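Local coordinates for protein-glutamine gamma-glutamyltransferase (Pagrus major, PDB 1G0D), which probably cross-links proteins in a calcium-dependent acyl transfer, joining peptide-bound glutamine to lysine side chains or to free mono- and polyamines, at residues C272-F275 with A276-C280. Sequence-based numbering, arbitrary orientation.
Sequences CWVF and AAVAC
The first two turns of the catalytic helix 272-286 are held together by a run of i to i+4 alpha-helical hydrogen bonds between Cys272-Phe275 and Ala276-Cys280. Four successive bonds define it: Ala276 N donates to Cys272 O (3.2 Å), Ala277 N to Trp273 O, Val278 N to Val274 O and Ala279 N to Phe275 O (2.9 Å). The N-H...O angle is 161° at Ala276 but 142° at Ala279, making the last bond the most bent of the four although also the shortest.

On one flank, Val274 and Val278 lie one turn apart and pack side by side. With CG1 of Val278 anti to its backbone N (chi1 170°), CG2 lies beside that N and comes to 3.1 Å from Val274 O, a tight approach of a methyl to the same carbonyl that accepts the Val278 N-H. A looser apolar contact joins Val278 CG2 to Val274 CG1 at 4.4 Å. The strip continues into the surrounding core, where both valines touch Leu232 and Ile255.

This is the papain-like arrangement of transglutaminases, in which the nucleophilic cysteine begins a buried helix packed against the strand that carries the histidine. Cys272 is an active-site residue together with His332 and Asp355, and its side chain comes within about 3 Å of those of His332 and Tyr515. Its carbonyl accepts the first of the helical bonds. The bond to its CB points away from the following turn, and the side chain touches Trp329 and His332 of strand 329-339. The Trp273 side chain makes no close contact with that turn: Val274 CG2 lies 3.4 Å above one face of the indole, toward the rim, and Tyr515 meets the indole edge-to-face.

Small residues occupy much of the next turn. Ala277 CB sits 3.4 Å from Trp273 O, and Ala276 CB is near Cys272 O, whereas the Phe275 side chain is buried against Leu232, Pro356 and Thr357.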
loop_
_atom_site.group_PDB
_atom_site.type_symbol
_atom_site.label_atom_id
_atom_site.label_comp_id
_atom_site.label_asym_id
_atom_site.label_seq_id
_atom_site.Cartn_x
_atom_site.Cartn_y
_atom_site.Cartn_z
ATOM N N CYS A 272 6.879 -3.983 -3.898
ATOM C CA CYS A 272 6.167 -3.887 -2.627
ATOM C C CYS A 272 5.235 -2.714 -2.348
ATOM O O CYS A 272 4.087 -2.964 -1.980
ATOM C CB CYS A 272 7.103 -4.130 -1.443
ATOM S SG CYS A 272 8.103 -2.794 -0.968
ATOM N N TRP A 273 5.645 -1.464 -2.529
ATOM C CA TRP A 273 4.702 -0.354 -2.263
ATOM C C TRP A 273 3.530 -0.251 -3.280
ATOM O O TRP A 273 2.488 0.326 -2.961
ATOM C CB TRP A 273 5.431 1.003 -2.157
ATOM C CG TRP A 273 5.805 1.501 -3.468
ATOM C CD1 TRP A 273 5.052 2.281 -4.297
ATOM C CD2 TRP A 273 6.969 1.133 -4.206
ATOM N NE1 TRP A 273 5.670 2.410 -5.510
ATOM C CE2 TRP A 273 6.854 1.711 -5.484
ATOM C CE3 TRP A 273 8.102 0.363 -3.914
ATOM C CZ2 TRP A 273 7.831 1.543 -6.472
ATOM C CZ3 TRP A 273 9.062 0.197 -4.884
ATOM C CH2 TRP A 273 8.922 0.783 -6.148
ATOM N N VAL A 274 3.685 -0.784 -4.497
ATOM C CA VAL A 274 2.590 -0.774 -5.482
ATOM C C VAL A 274 1.507 -1.837 -5.145
ATOM O O VAL A 274 0.327 -1.663 -5.482
ATOM C CB VAL A 274 3.104 -1.083 -6.898
ATOM C CG1 VAL A 274 1.965 -1.064 -7.854
ATOM C CG2 VAL A 274 4.072 -0.076 -7.322
ATOM N N PHE A 275 1.922 -2.929 -4.485
ATOM C CA PHE A 275 1.039 -4.027 -4.054
ATOM C C PHE A 275 0.234 -3.496 -2.876
ATOM O O PHE A 275 -0.950 -3.746 -2.764
ATOM C CB PHE A 275 1.815 -5.224 -3.474
ATOM C CG PHE A 275 2.674 -5.951 -4.447
ATOM C CD1 PHE A 275 2.432 -5.877 -5.814
ATOM C CD2 PHE A 275 3.814 -6.625 -3.986
ATOM C CE1 PHE A 275 3.321 -6.439 -6.713
ATOM C CE2 PHE A 275 4.728 -7.202 -4.872
ATOM C CZ PHE A 275 4.484 -7.106 -6.238
ATOM N N ALA A 276 0.912 -2.812 -1.958
ATOM C CA ALA A 276 0.259 -2.272 -0.778
ATOM C C ALA A 276 -0.784 -1.218 -1.174
ATOM O O ALA A 276 -1.936 -1.301 -0.726
ATOM C CB ALA A 276 1.288 -1.692 0.149
ATOM N N ALA A 277 -0.398 -0.248 -2.012
ATOM C CA ALA A 277 -1.314 0.789 -2.485
ATOM C C ALA A 277 -2.503 0.167 -3.171
ATOM O O ALA A 277 -3.604 0.564 -2.898
ATOM C CB ALA A 277 -0.649 1.659 -3.434
ATOM N N VAL A 278 -2.305 -0.802 -4.065
ATOM C CA VAL A 278 -3.446 -1.450 -4.739
ATOM C C VAL A 278 -4.294 -2.214 -3.701
ATOM O O VAL A 278 -5.506 -2.314 -3.831
ATOM C CB VAL A 278 -2.949 -2.423 -5.849
ATOM C CG1 VAL A 278 -4.061 -3.280 -6.384
ATOM C CG2 VAL A 278 -2.347 -1.654 -6.958
ATOM N N ALA A 279 -3.674 -2.755 -2.656
ATOM C CA ALA A 279 -4.432 -3.481 -1.610
ATOM C C ALA A 279 -5.276 -2.460 -0.886
ATOM O O ALA A 279 -6.436 -2.715 -0.580
ATOM C CB ALA A 279 -3.484 -4.186 -0.574
ATOM N N CYS A 280 -4.676 -1.306 -0.604
ATOM C CA CYS A 280 -5.378 -0.241 0.070
ATOM C C CYS A 280 -6.590 0.214 -0.699
ATOM O O CYS A 280 -7.626 0.389 -0.107
ATOM C CB CYS A 280 -4.478 0.954 0.258
ATOM S SG CYS A 280 -5.128 2.190 1.365
#